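Local structure of alpha-l-arabinofuranosidase domain protein (4ATW) at residues K10-P15 with G358-K363; K14-H19 with K314-V319; V228-S233 with R271-K276; K276-E281 with V319-L324; D280-W285 with I303-V308. The protein probably hydrolyses terminal alpha-L-arabinofuranosyl residues from arabinose-containing polysaccharides, as a heat-stable glycoside hydrolase. All coordinates share one frame; numbering follows the deposited sequence.

Contact 1: residues K10-P15 with G358-K363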
# COMPACT_ATOMS: atom_id res chain seq x y z
N LYS A 10 -1.45 26.83 10.95
CA LYS A 10 -2.76 27.41 11.18
C LYS A 10 -3.73 27.12 10.03
O LYS A 10 -4.94 27.17 10.21
CB LYS A 10 -2.62 28.92 11.40
CG LYS A 10 -1.90 29.35 12.69
CD LYS A 10 -1.80 30.88 12.80
CE LYS A 10 -1.09 31.30 14.10
NZ LYS A 10 -0.95 32.77 14.25
N GLU A 11 -3.19 26.80 8.85
CA GLU A 11 -4.02 26.54 7.68
C GLU A 11 -4.14 25.06 7.28
O GLU A 11 -3.24 24.52 6.64
CB GLU A 11 -3.49 27.36 6.51
CG GLU A 11 -4.29 27.25 5.24
CD GLU A 11 -3.73 28.12 4.14
OE1 GLU A 11 -2.69 28.77 4.39
OE2 GLU A 11 -4.31 28.16 3.04
N VAL A 12 -5.23 24.41 7.65
CA VAL A 12 -5.40 23.00 7.27
C VAL A 12 -5.89 22.95 5.81
O VAL A 12 -6.79 23.69 5.42
CB VAL A 12 -6.46 22.24 8.14
CG1 VAL A 12 -5.84 21.76 9.46
CG2 VAL A 12 -7.63 23.14 8.36
N VAL A 13 -5.29 22.07 5.01
CA VAL A 13 -5.68 21.96 3.63
C VAL A 13 -6.74 20.87 3.46
O VAL A 13 -7.82 21.08 2.88
CB VAL A 13 -4.45 21.66 2.80
CG1 VAL A 13 -4.79 21.67 1.33
CG2 VAL A 13 -3.38 22.69 3.11
N LYS A 14 -6.46 19.68 3.98
CA LYS A 14 -7.42 18.60 3.83
C LYS A 14 -7.04 17.47 4.74
O LYS A 14 -5.97 17.46 5.33
CB LYS A 14 -7.43 18.12 2.37
CG LYS A 14 -6.06 17.82 1.81
CD LYS A 14 -6.08 17.78 0.28
CE LYS A 14 -4.70 17.45 -0.33
NZ LYS A 14 -4.68 17.68 -1.81
N PRO A 15 -7.91 16.49 4.89
CA PRO A 15 -7.51 15.41 5.78
C PRO A 15 -6.53 14.52 5.05
O PRO A 15 -6.28 14.71 3.85
CB PRO A 15 -8.83 14.69 6.06
CG PRO A 15 -9.88 15.79 5.93
CD PRO A 15 -9.03 16.99 5.60
N GLY A 358 0.71 13.30 10.89
CA GLY A 358 -0.59 13.77 11.37
C GLY A 358 -1.80 13.35 10.55
O GLY A 358 -1.68 12.80 9.46
N GLU A 359 -2.99 13.63 11.08
CA GLU A 359 -4.22 13.27 10.40
C GLU A 359 -4.72 14.36 9.45
O GLU A 359 -5.69 14.13 8.71
CB GLU A 359 -5.31 12.95 11.44
CG GLU A 359 -5.10 11.68 12.24
CD GLU A 359 -3.83 11.70 13.09
OE1 GLU A 359 -3.68 12.66 13.88
OE2 GLU A 359 -2.99 10.77 12.99
N LYS A 360 -4.06 15.52 9.47
CA LYS A 360 -4.45 16.65 8.63
C LYS A 360 -3.24 17.24 7.90
O LYS A 360 -2.16 17.34 8.50
CB LYS A 360 -5.11 17.76 9.46
CG LYS A 360 -6.30 17.37 10.33
CD LYS A 360 -6.74 18.58 11.16
CE LYS A 360 -7.64 18.22 12.37
NZ LYS A 360 -8.96 17.72 11.95
N LEU A 361 -3.43 17.63 6.63
CA LEU A 361 -2.36 18.22 5.80
C LEU A 361 -2.47 19.72 5.94
O LEU A 361 -3.57 20.26 5.79
CB LEU A 361 -2.56 17.87 4.34
CG LEU A 361 -1.46 18.34 3.40
CD1 LEU A 361 -0.24 17.52 3.70
CD2 LEU A 361 -1.87 18.16 1.93
N VAL A 362 -1.34 20.39 6.20
CA VAL A 362 -1.35 21.84 6.43
C VAL A 362 -0.55 22.61 5.41
O VAL A 362 0.48 22.16 4.97
CB VAL A 362 -0.81 22.16 7.83
CG1 VAL A 362 -1.75 21.58 8.88
CG2 VAL A 362 0.57 21.57 8.01
N LYS A 363 -1.05 23.79 5.04
CA LYS A 363 -0.41 24.63 4.04
C LYS A 363 1.08 24.42 4.19
O LYS A 363 1.68 24.76 5.21
CB LYS A 363 -0.81 26.10 4.20
CG LYS A 363 -0.22 27.05 3.16
CD LYS A 363 -0.80 26.80 1.79
CE LYS A 363 -0.61 28.02 0.87
NZ LYS A 363 0.78 28.17 0.29
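V13 and K14 both face L361 in a classic beta bulge, which interrupts the antiparallel pairing of strand 11-15 with the start of strand 360-376 in the beta domain. Backbone bonds carry the pairing. K363 N donates to E11 O, L361 N gives a straight bond of 2.9 Å to K14 O, and V13 N reaches L361 O; K14 N adds a weak bond to the same oxygen, as expected where two residues share one partner. Beyond the bulge the register has shifted by one residue, and P15, an imino acid, fits a non-hydrogen-bonded pair with K360 because no N-H is needed there.

Apolar contacts follow the faces. V12 CG1 lies 4.1 Å from V362 CG1 and also meets the methylenes of K360, whose chain slants across it. On the other face K14 and L361 run side by side, CE against CD2 at 3.7 Å, so the lysine spends its aliphatic part on leucine while its ammonium goes on to D317.

Charged chains edge the pair. E11 and K363 point the same way, yet their charged atoms stay apart: with E11 CG anti to the backbone N (chi1 -177°), the carboxylate lies along the lysine's first methylenes, OE1 3.3 Å from K363 CG.

Contact 2: residues K14-H19 with K314-V319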
# COMPACT_ATOMS: atom_id res chain seq x y z
N LYS A 14 -6.46 19.68 3.98
CA LYS A 14 -7.42 18.60 3.83
C LYS A 14 -7.04 17.47 4.74
O LYS A 14 -5.97 17.46 5.33
CB LYS A 14 -7.43 18.12 2.37
CG LYS A 14 -6.06 17.82 1.81
CD LYS A 14 -6.08 17.78 0.28
CE LYS A 14 -4.70 17.45 -0.33
NZ LYS A 14 -4.68 17.68 -1.81
N PRO A 15 -7.91 16.49 4.89
CA PRO A 15 -7.51 15.41 5.78
C PRO A 15 -6.53 14.52 5.05
O PRO A 15 -6.28 14.71 3.85
CB PRO A 15 -8.83 14.69 6.06
CG PRO A 15 -9.88 15.79 5.93
CD PRO A 15 -9.03 16.99 5.60
N ILE A 16 -5.95 13.56 5.76
CA ILE A 16 -5.05 12.60 5.14
C ILE A 16 -5.71 11.27 5.43
O ILE A 16 -5.75 10.84 6.60
CB ILE A 16 -3.67 12.60 5.79
CG1 ILE A 16 -3.02 13.95 5.54
CG2 ILE A 16 -2.79 11.46 5.24
CD1 ILE A 16 -1.62 14.06 6.12
N SER A 17 -6.25 10.63 4.39
CA SER A 17 -6.93 9.35 4.53
C SER A 17 -5.97 8.39 5.21
O SER A 17 -4.89 8.08 4.69
CB SER A 17 -7.35 8.82 3.16
OG SER A 17 -8.05 7.60 3.28
N ARG A 18 -6.35 7.92 6.39
CA ARG A 18 -5.47 7.04 7.12
C ARG A 18 -5.14 5.77 6.37
O ARG A 18 -4.24 5.04 6.76
CB ARG A 18 -6.07 6.71 8.47
CG ARG A 18 -7.33 5.90 8.42
CD ARG A 18 -7.34 4.97 9.61
NE ARG A 18 -8.48 4.09 9.62
CZ ARG A 18 -8.44 2.86 10.11
NH1 ARG A 18 -7.30 2.39 10.61
NH2 ARG A 18 -9.54 2.09 10.10
N HIS A 19 -5.86 5.51 5.27
CA HIS A 19 -5.64 4.30 4.49
C HIS A 19 -4.64 4.36 3.36
O HIS A 19 -4.64 3.49 2.48
CB HIS A 19 -6.97 3.79 3.94
CG HIS A 19 -7.83 3.15 4.99
ND1 HIS A 19 -8.96 3.75 5.48
CD2 HIS A 19 -7.69 1.98 5.66
CE1 HIS A 19 -9.50 2.97 6.41
NE2 HIS A 19 -8.74 1.90 6.54
N LYS A 314 -0.08 14.09 0.55
CA LYS A 314 -0.75 15.28 0.05
C LYS A 314 -1.72 15.08 -1.06
O LYS A 314 -2.15 16.06 -1.65
CB LYS A 314 0.25 16.39 -0.34
CG LYS A 314 1.57 15.95 -0.93
CD LYS A 314 2.55 17.12 -0.90
CE LYS A 314 3.78 16.88 -1.74
NZ LYS A 314 4.60 18.12 -1.80
N MET A 315 -2.10 13.83 -1.33
CA MET A 315 -3.07 13.54 -2.39
C MET A 315 -4.16 12.59 -1.94
O MET A 315 -5.02 12.19 -2.73
CB MET A 315 -2.37 12.94 -3.60
CG MET A 315 -1.86 13.96 -4.58
SD MET A 315 -0.84 13.23 -5.84
CE MET A 315 -2.07 12.42 -6.83
N SER A 316 -4.14 12.24 -0.66
CA SER A 316 -5.11 11.30 -0.11
C SER A 316 -6.55 11.67 -0.42
O SER A 316 -7.46 10.88 -0.16
CB SER A 316 -4.95 11.18 1.40
OG SER A 316 -5.04 12.46 2.01
N ASP A 317 -6.77 12.86 -0.97
CA ASP A 317 -8.12 13.29 -1.29
C ASP A 317 -8.62 12.63 -2.56
O ASP A 317 -9.82 12.42 -2.71
CB ASP A 317 -8.26 14.83 -1.34
CG ASP A 317 -7.25 15.49 -2.26
OD1 ASP A 317 -6.08 15.07 -2.26
OD2 ASP A 317 -7.63 16.44 -2.98
N ILE A 318 -7.71 12.26 -3.45
CA ILE A 318 -8.13 11.58 -4.66
C ILE A 318 -7.66 10.11 -4.65
O ILE A 318 -8.20 9.27 -5.35
CB ILE A 318 -7.60 12.23 -5.93
CG1 ILE A 318 -6.19 11.79 -6.16
CG2 ILE A 318 -7.65 13.72 -5.81
CD1 ILE A 318 -5.80 12.03 -7.53
N VAL A 319 -6.65 9.82 -3.84
CA VAL A 319 -6.13 8.47 -3.72
C VAL A 319 -6.18 8.16 -2.24
O VAL A 319 -5.16 8.09 -1.58
CB VAL A 319 -4.66 8.38 -4.20
CG1 VAL A 319 -4.22 6.96 -4.27
CG2 VAL A 319 -4.51 9.01 -5.54
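The ammonium of K14 is gripped twice by the loop 314-319: NZ donates to D317 OD1 at 3.0 Å, within a salt bridge, and to the backbone oxygen K314 O, also at 3.0 Å. Both acceptors are approached out of plane, the donor lying 51° out of the carboxylate plane. The extended lysine chain makes this reach possible and crosses D317 at a slant, its CD packing 3.6 Å from D317 CG. K314 is the first residue to leave helix 299-313, so its carbonyl is available to an outside donor; its own ammonium turns away to D393 and A394 O.

S316 supplies the second polar link. Its OG, set between the backbone N and the carbonyl carbon (chi1 55°), accepts a weak bond of 3.2 Å from S17 N. The small serine also lets the chains close up, with S17 CB 3.8 Å from S316 CB, while S17 OG is satisfied by P320 O. Within the loop, M315 O accepts from both I318 N and V319 N, which come from opposite faces of its plane.

A positive charge shared by a carboxylate and a main-chain carbonyl thus joins strand 11-15 to the loop entering the last barrel strand, and the nearby D317 charge would probably favour a protonated K14.

Contact 3: residues V228-S233 with R271-K276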
# COMPACT_ATOMS: atom_id res chain seq x y z
N VAL A 228 -21.81 2.84 -9.27
CA VAL A 228 -21.83 1.89 -8.19
C VAL A 228 -20.51 1.52 -7.58
O VAL A 228 -20.48 1.03 -6.46
CB VAL A 228 -22.50 0.55 -8.57
CG1 VAL A 228 -23.92 0.78 -9.09
CG2 VAL A 228 -21.65 -0.17 -9.57
N ILE A 229 -19.42 1.71 -8.29
CA ILE A 229 -18.15 1.36 -7.71
C ILE A 229 -17.70 2.58 -6.89
O ILE A 229 -18.23 3.66 -7.10
CB ILE A 229 -17.16 1.03 -8.80
CG1 ILE A 229 -16.85 2.27 -9.63
CG2 ILE A 229 -17.75 -0.04 -9.68
CD1 ILE A 229 -16.02 1.93 -10.85
N ASP A 230 -16.75 2.41 -5.97
CA ASP A 230 -16.27 3.51 -5.14
C ASP A 230 -14.86 3.95 -5.46
O ASP A 230 -14.47 5.08 -5.15
CB ASP A 230 -16.37 3.12 -3.70
CG ASP A 230 -17.77 2.73 -3.32
OD1 ASP A 230 -18.60 3.64 -3.20
OD2 ASP A 230 -18.06 1.52 -3.16
N PHE A 231 -14.09 3.07 -6.09
CA PHE A 231 -12.72 3.36 -6.49
C PHE A 231 -12.43 2.69 -7.80
O PHE A 231 -13.21 1.87 -8.29
CB PHE A 231 -11.73 2.79 -5.50
CG PHE A 231 -11.91 3.26 -4.10
CD1 PHE A 231 -12.91 2.75 -3.29
CD2 PHE A 231 -11.05 4.22 -3.57
CE1 PHE A 231 -13.04 3.18 -1.99
CE2 PHE A 231 -11.18 4.65 -2.26
CZ PHE A 231 -12.18 4.13 -1.48
N ILE A 232 -11.28 3.03 -8.36
CA ILE A 232 -10.81 2.40 -9.57
C ILE A 232 -9.36 2.15 -9.21
O ILE A 232 -8.64 3.04 -8.77
CB ILE A 232 -10.99 3.27 -10.83
CG1 ILE A 232 -10.35 2.55 -12.01
CG2 ILE A 232 -10.40 4.64 -10.63
CD1 ILE A 232 -10.84 3.06 -13.35
N SER A 233 -8.99 0.88 -9.30
CA SER A 233 -7.69 0.36 -8.94
C SER A 233 -6.58 0.82 -9.86
O SER A 233 -6.80 0.95 -11.06
CB SER A 233 -7.80 -1.18 -8.93
OG SER A 233 -6.55 -1.81 -8.84
N ARG A 271 -18.04 10.99 -11.79
CA ARG A 271 -17.64 12.24 -11.17
C ARG A 271 -18.66 12.69 -10.12
O ARG A 271 -18.30 13.16 -9.06
CB ARG A 271 -17.44 13.32 -12.22
CG ARG A 271 -16.73 14.56 -11.69
CD ARG A 271 -16.74 15.75 -12.66
NE ARG A 271 -18.09 16.24 -12.92
CZ ARG A 271 -18.83 15.94 -14.01
NH1 ARG A 271 -18.34 15.16 -14.97
NH2 ARG A 271 -20.09 16.39 -14.11
N LYS A 272 -19.94 12.55 -10.43
CA LYS A 272 -20.99 12.92 -9.49
C LYS A 272 -20.73 12.21 -8.17
O LYS A 272 -20.62 12.89 -7.15
CB LYS A 272 -22.37 12.53 -10.03
CG LYS A 272 -23.12 13.65 -10.77
CD LYS A 272 -22.38 14.19 -11.99
CE LYS A 272 -23.21 15.26 -12.74
NZ LYS A 272 -24.46 14.71 -13.37
N ARG A 273 -20.66 10.87 -8.15
CA ARG A 273 -20.35 10.14 -6.90
C ARG A 273 -18.86 10.39 -6.81
O ARG A 273 -18.20 10.44 -7.84
CB ARG A 273 -20.60 8.63 -7.06
CG ARG A 273 -22.05 8.27 -7.42
CD ARG A 273 -22.33 6.76 -7.64
NE ARG A 273 -22.28 5.94 -6.43
CZ ARG A 273 -21.19 5.28 -6.03
NH1 ARG A 273 -20.10 5.33 -6.76
NH2 ARG A 273 -21.20 4.55 -4.91
N GLY A 274 -18.30 10.57 -5.64
CA GLY A 274 -16.87 10.84 -5.62
C GLY A 274 -15.95 9.65 -5.88
O GLY A 274 -15.07 9.41 -5.08
N VAL A 275 -16.11 8.93 -7.00
CA VAL A 275 -15.27 7.77 -7.24
C VAL A 275 -13.85 8.21 -7.14
O VAL A 275 -13.50 9.26 -7.68
CB VAL A 275 -15.48 7.21 -8.61
CG1 VAL A 275 -14.49 6.09 -8.86
CG2 VAL A 275 -16.88 6.72 -8.73
N LYS A 276 -13.03 7.43 -6.45
CA LYS A 276 -11.63 7.78 -6.29
C LYS A 276 -10.65 6.73 -6.71
O LYS A 276 -11.03 5.68 -7.17
CB LYS A 276 -11.37 8.27 -4.86
CG LYS A 276 -12.08 9.58 -4.69
CD LYS A 276 -11.97 10.21 -3.34
CE LYS A 276 -12.91 11.44 -3.29
NZ LYS A 276 -12.86 12.29 -4.54
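R273, K276 and V275 bury the most surface here, where the loop after helix 268-272 enters strand 276-284 beside its parallel neighbour 231-238, two adjacent staves of the (beta/alpha)8 barrel.

R273 clasps the chain just ahead of strand 231-238. Its side chain bends at chi3 (70°), bringing the guanidinium to lie with one face over V228 CA while its edge turns to two acceptors: NH1 donates to I229 O at 2.5 Å, and NH2 to D230 OD1 at 3.2 Å in a salt bridge. The carboxylate is met from above its plane, and the two flat groups stand 51° apart. Arginine suits the place because one planar group can serve a carbonyl and a carboxylate together; D230 in turn is held by K199 and by A207 N on the next strand. A leucine here would probably leave I229 O without this donor and the D230 carboxylate without this positive partner, leaving K199 to hold it.

K276 works mainly through its backbone. K276 N donates to D230 O at 3.0 Å, and K276 O accepts from I232 N, so the residue straddles F231, its partner in the parallel bridge. Its CB comes within 4.3 Å of the phenyl atom F231 CD2, and the chain beyond leads away from the segment.

V275, a branched apolar residue, lies between these polar links, near both D230 O and I229 O. V275 CG1 packs 4.0 Å from F231 CA, and V275 CG2 lies 3.7 Å from I229 O.

Contact 4: residues K276-E281 with V319-L324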
# COMPACT_ATOMS: atom_id res chain seq x y z
N LYS A 276 -13.03 7.43 -6.45
CA LYS A 276 -11.63 7.78 -6.29
C LYS A 276 -10.65 6.73 -6.71
O LYS A 276 -11.03 5.68 -7.17
CB LYS A 276 -11.37 8.27 -4.86
CG LYS A 276 -12.08 9.58 -4.69
CD LYS A 276 -11.97 10.21 -3.34
CE LYS A 276 -12.91 11.44 -3.29
NZ LYS A 276 -12.86 12.29 -4.54
N ILE A 277 -9.38 7.03 -6.58
CA ILE A 277 -8.38 6.09 -6.97
C ILE A 277 -7.90 5.26 -5.80
O ILE A 277 -7.69 5.78 -4.70
CB ILE A 277 -7.20 6.79 -7.55
CG1 ILE A 277 -7.64 7.58 -8.77
CG2 ILE A 277 -6.12 5.80 -7.93
CD1 ILE A 277 -6.49 8.37 -9.44
N ALA A 278 -7.72 3.97 -6.04
CA ALA A 278 -7.19 3.08 -5.02
C ALA A 278 -5.86 2.54 -5.57
O ALA A 278 -5.84 1.72 -6.48
CB ALA A 278 -8.16 1.97 -4.77
N LEU A 279 -4.75 3.01 -5.04
CA LEU A 279 -3.45 2.54 -5.52
C LEU A 279 -3.18 1.26 -4.72
O LEU A 279 -2.31 1.26 -3.83
CB LEU A 279 -2.39 3.58 -5.17
CG LEU A 279 -1.15 3.81 -6.03
CD1 LEU A 279 -0.07 4.58 -5.21
CD2 LEU A 279 -0.61 2.48 -6.51
N ASP A 280 -3.94 0.19 -5.02
CA ASP A 280 -3.83 -1.07 -4.28
C ASP A 280 -2.70 -2.00 -4.62
O ASP A 280 -2.73 -3.15 -4.28
CB ASP A 280 -5.19 -1.82 -4.27
CG ASP A 280 -5.61 -2.34 -5.64
OD1 ASP A 280 -4.88 -2.07 -6.61
OD2 ASP A 280 -6.69 -3.01 -5.74
N GLU A 281 -1.68 -1.52 -5.30
CA GLU A 281 -0.53 -2.36 -5.60
C GLU A 281 0.59 -1.48 -6.09
O GLU A 281 0.56 -0.99 -7.22
CB GLU A 281 -0.91 -3.38 -6.67
CG GLU A 281 -0.76 -4.79 -6.20
CD GLU A 281 -0.98 -5.87 -7.28
OE1 GLU A 281 -0.09 -6.06 -8.15
OE2 GLU A 281 -2.03 -6.57 -7.26
N VAL A 319 -6.65 9.82 -3.84
CA VAL A 319 -6.13 8.47 -3.72
C VAL A 319 -6.18 8.16 -2.24
O VAL A 319 -5.16 8.09 -1.58
CB VAL A 319 -4.66 8.38 -4.20
CG1 VAL A 319 -4.22 6.96 -4.27
CG2 VAL A 319 -4.51 9.01 -5.54
N PRO A 320 -7.37 7.97 -1.70
CA PRO A 320 -7.48 7.68 -0.27
C PRO A 320 -7.02 6.29 0.16
O PRO A 320 -6.69 6.07 1.33
CB PRO A 320 -8.95 7.90 0.00
CG PRO A 320 -9.59 7.53 -1.26
CD PRO A 320 -8.70 8.20 -2.27
N LEU A 321 -6.98 5.37 -0.78
CA LEU A 321 -6.59 4.01 -0.45
C LEU A 321 -5.31 3.58 -1.19
O LEU A 321 -5.19 3.78 -2.41
CB LEU A 321 -7.75 3.08 -0.80
CG LEU A 321 -7.94 1.79 -0.01
CD1 LEU A 321 -8.76 0.84 -0.90
CD2 LEU A 321 -6.58 1.16 0.39
N ALA A 322 -4.35 3.01 -0.46
CA ALA A 322 -3.10 2.57 -1.07
C ALA A 322 -2.52 1.35 -0.37
O ALA A 322 -2.56 1.25 0.84
CB ALA A 322 -2.08 3.71 -1.05
N ASN A 323 -1.96 0.44 -1.16
CA ASN A 323 -1.39 -0.77 -0.61
C ASN A 323 -0.01 -1.15 -1.16
O ASN A 323 0.17 -1.34 -2.36
CB ASN A 323 -2.37 -1.89 -0.83
CG ASN A 323 -3.68 -1.62 -0.16
OD1 ASN A 323 -4.34 -0.63 -0.44
ND2 ASN A 323 -4.07 -2.47 0.76
N LEU A 324 0.97 -1.26 -0.27
CA LEU A 324 2.31 -1.58 -0.71
C LEU A 324 2.20 -2.92 -1.38
O LEU A 324 1.28 -3.67 -1.07
CB LEU A 324 3.31 -1.42 0.44
CG LEU A 324 4.75 -1.65 0.01
CD1 LEU A 324 5.12 -0.59 -0.99
CD2 LEU A 324 5.66 -1.58 1.17
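A278 with L321 and L279 with A322 form the parallel bridges that set strand 321-322 beside strand 276-284, the seventh and eighth strands of the (beta/alpha)8 barrel, linked by helix 299-313 in a beta-alpha-beta unit. In the first shell, L279 N donates to L321 O and L279 O accepts from N323 N, each at 2.8 Å. L279 thus holds both bonds, and the chain turns a corner two residues on, at E281.

Side chains pair on two faces. A278 CB meets L321 CD1 at 4.1 Å, the short alanine leaving space for the longer leucine. On the other face L279 CB touches both A322 CB and V319 CG1, while V319 CG2 reaches I277 CB at 4.0 Å; branched valine can touch two neighbours at once.

At the entry to the strand, the P320 ring crosses the stem of K276 at about a right angle, its CD 3.7 Å from K276 CB. A glycine in its place would probably open a gap beside that stem and leave the turn into the strand freer to flex.

Farther out, P320 packs on F231 of the neighbouring strand 231-238. At the far end of the pair, the amide of N323 is held through ND2 by H23 O and N64 OD1. The stem of the same residue touches the opposing backbone, N323 CB resting 3.7 Å from D280 O.

Contact 5: residues D280-W285 with I303-V308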
# COMPACT_ATOMS: atom_id res chain seq x y z
N ASP A 280 -3.94 0.19 -5.02
CA ASP A 280 -3.83 -1.07 -4.28
C ASP A 280 -2.70 -2.00 -4.62
O ASP A 280 -2.73 -3.15 -4.28
CB ASP A 280 -5.19 -1.82 -4.27
CG ASP A 280 -5.61 -2.34 -5.64
OD1 ASP A 280 -4.88 -2.07 -6.61
OD2 ASP A 280 -6.69 -3.01 -5.74
N GLU A 281 -1.68 -1.52 -5.30
CA GLU A 281 -0.53 -2.36 -5.60
C GLU A 281 0.59 -1.48 -6.09
O GLU A 281 0.56 -0.99 -7.22
CB GLU A 281 -0.91 -3.38 -6.67
CG GLU A 281 -0.76 -4.79 -6.20
CD GLU A 281 -0.98 -5.87 -7.28
OE1 GLU A 281 -0.09 -6.06 -8.15
OE2 GLU A 281 -2.03 -6.57 -7.26
N TRP A 282 1.59 -1.24 -5.25
CA TRP A 282 2.72 -0.41 -5.65
C TRP A 282 4.08 -0.37 -4.95
O TRP A 282 4.21 0.18 -3.87
CB TRP A 282 2.40 1.06 -5.42
CG TRP A 282 2.35 1.46 -3.97
CD1 TRP A 282 1.28 1.40 -3.14
CD2 TRP A 282 3.43 2.00 -3.21
NE1 TRP A 282 1.61 1.89 -1.90
CE2 TRP A 282 2.93 2.26 -1.91
CE3 TRP A 282 4.78 2.30 -3.49
CZ2 TRP A 282 3.74 2.81 -0.88
CZ3 TRP A 282 5.60 2.87 -2.46
CH2 TRP A 282 5.06 3.11 -1.18
N ASN A 283 5.09 -0.94 -5.57
CA ASN A 283 6.40 -0.92 -4.99
C ASN A 283 7.47 -0.88 -6.07
O ASN A 283 7.19 -0.64 -7.25
CB ASN A 283 6.39 -2.30 -4.37
CG ASN A 283 7.51 -2.51 -3.37
OD1 ASN A 283 8.55 -1.88 -3.43
ND2 ASN A 283 7.29 -3.44 -2.43
N VAL A 284 8.70 -1.11 -5.65
CA VAL A 284 9.80 -1.15 -6.59
C VAL A 284 9.87 -2.60 -6.95
O VAL A 284 9.67 -3.45 -6.10
CB VAL A 284 11.10 -0.75 -5.93
CG1 VAL A 284 12.26 -1.24 -6.72
CG2 VAL A 284 11.12 0.77 -5.74
N TRP A 285 10.14 -2.89 -8.20
CA TRP A 285 10.23 -4.27 -8.62
C TRP A 285 10.84 -4.33 -10.00
O TRP A 285 10.18 -4.02 -11.00
CB TRP A 285 8.85 -4.89 -8.61
CG TRP A 285 8.79 -6.27 -9.20
CD1 TRP A 285 9.84 -7.11 -9.40
CD2 TRP A 285 7.62 -6.96 -9.66
NE1 TRP A 285 9.40 -8.29 -9.95
CE2 TRP A 285 8.04 -8.22 -10.12
CE3 TRP A 285 6.26 -6.63 -9.72
CZ2 TRP A 285 7.15 -9.16 -10.63
CZ3 TRP A 285 5.40 -7.56 -10.23
CH2 TRP A 285 5.84 -8.81 -10.68
N ILE A 303 13.94 5.15 -0.24
CA ILE A 303 13.73 6.58 -0.44
C ILE A 303 12.52 6.76 -1.36
O ILE A 303 11.68 7.61 -1.11
CB ILE A 303 14.98 7.25 -1.06
CG1 ILE A 303 16.11 7.29 -0.01
CG2 ILE A 303 14.64 8.63 -1.61
CD1 ILE A 303 15.75 7.98 1.28
N PHE A 304 12.44 5.94 -2.41
CA PHE A 304 11.31 6.02 -3.33
C PHE A 304 10.03 5.82 -2.55
O PHE A 304 9.05 6.55 -2.72
CB PHE A 304 11.42 4.93 -4.40
CG PHE A 304 10.13 4.69 -5.12
CD1 PHE A 304 9.76 5.49 -6.21
CD2 PHE A 304 9.24 3.74 -4.65
CE1 PHE A 304 8.52 5.35 -6.81
CE2 PHE A 304 8.00 3.59 -5.24
CZ PHE A 304 7.64 4.40 -6.33
N ALA A 305 10.05 4.81 -1.69
CA ALA A 305 8.91 4.48 -0.86
C ALA A 305 8.58 5.67 0.01
O ALA A 305 7.42 6.02 0.23
CB ALA A 305 9.25 3.26 -0.01
N CYS A 306 9.64 6.29 0.51
CA CYS A 306 9.48 7.42 1.38
C CYS A 306 8.74 8.53 0.62
O CYS A 306 7.76 9.11 1.10
CB CYS A 306 10.86 7.87 1.85
SG CYS A 306 11.03 7.87 3.66
N GLY A 307 9.22 8.78 -0.59
CA GLY A 307 8.63 9.81 -1.42
C GLY A 307 7.18 9.56 -1.77
O GLY A 307 6.33 10.47 -1.75
N VAL A 308 6.89 8.31 -2.13
CA VAL A 308 5.52 7.95 -2.45
C VAL A 308 4.60 8.33 -1.28
O VAL A 308 3.58 8.99 -1.46
CB VAL A 308 5.42 6.44 -2.76
CG1 VAL A 308 3.96 6.04 -2.96
CG2 VAL A 308 6.21 6.12 -4.02
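V308 sits on the indole of W282 in a CH-pi contact: its CG1 lies 3.6 Å from the centroid of the six-membered ring and only 12° off the ring normal. With CG1 anti to its own backbone N (chi1 175°), V308 turns that methyl onto the indole face. A second approach is made at the rim of the indole, where F304 CE2 comes near the ring plane, 3.7 Å from W282 CZ3. Here the phenyl and indole chains run alongside each other but head opposite ways.

F304 and V308 are one helical turn apart, which brings both to the same side of helix 299-313. This is how the helix packs on the end of strand 276-284 in the barrel's beta-alpha-beta unit, strand and helix running nearly antiparallel (153°). A305 presents only a methyl and a carbonyl toward W282, a small residue that lets the large indole lie near the helix backbone.

V284 completes the apolar seam: its CG2 reaches F304 CD2 at 3.7 Å, obliquely to the phenyl ring. Beyond the contact, W282 also touches F350 of helix 345-355, and C306, pointing away from the strand, is tied to C476 by a disulfide.

How the contacts relate
Contacts 3 and 4 are successive strand pairs of the parallel barrel sheet, 231-238 with 276-284 and 276-284 with 321-322; contact 5 packs the end of 276-284 on helix 299-313. Contacts 3 and 4 share K276, contacts 4 and 5 share D280 and E281, and each pair has centres about 12 Å apart. Along the chain contact 3 closes before contacts 4 and 5 open from one stretch, and all three fall between the two segments of contact 1. Contact 2 shares V319 with contact 4, their segments alternating, and strand 11-15 with contact 1, centres about 10 Å apart. Contact 1 belongs to the mixed beta sheet, so N-terminal and later segments meet at the barrel–sheet junction, coupling the two domains.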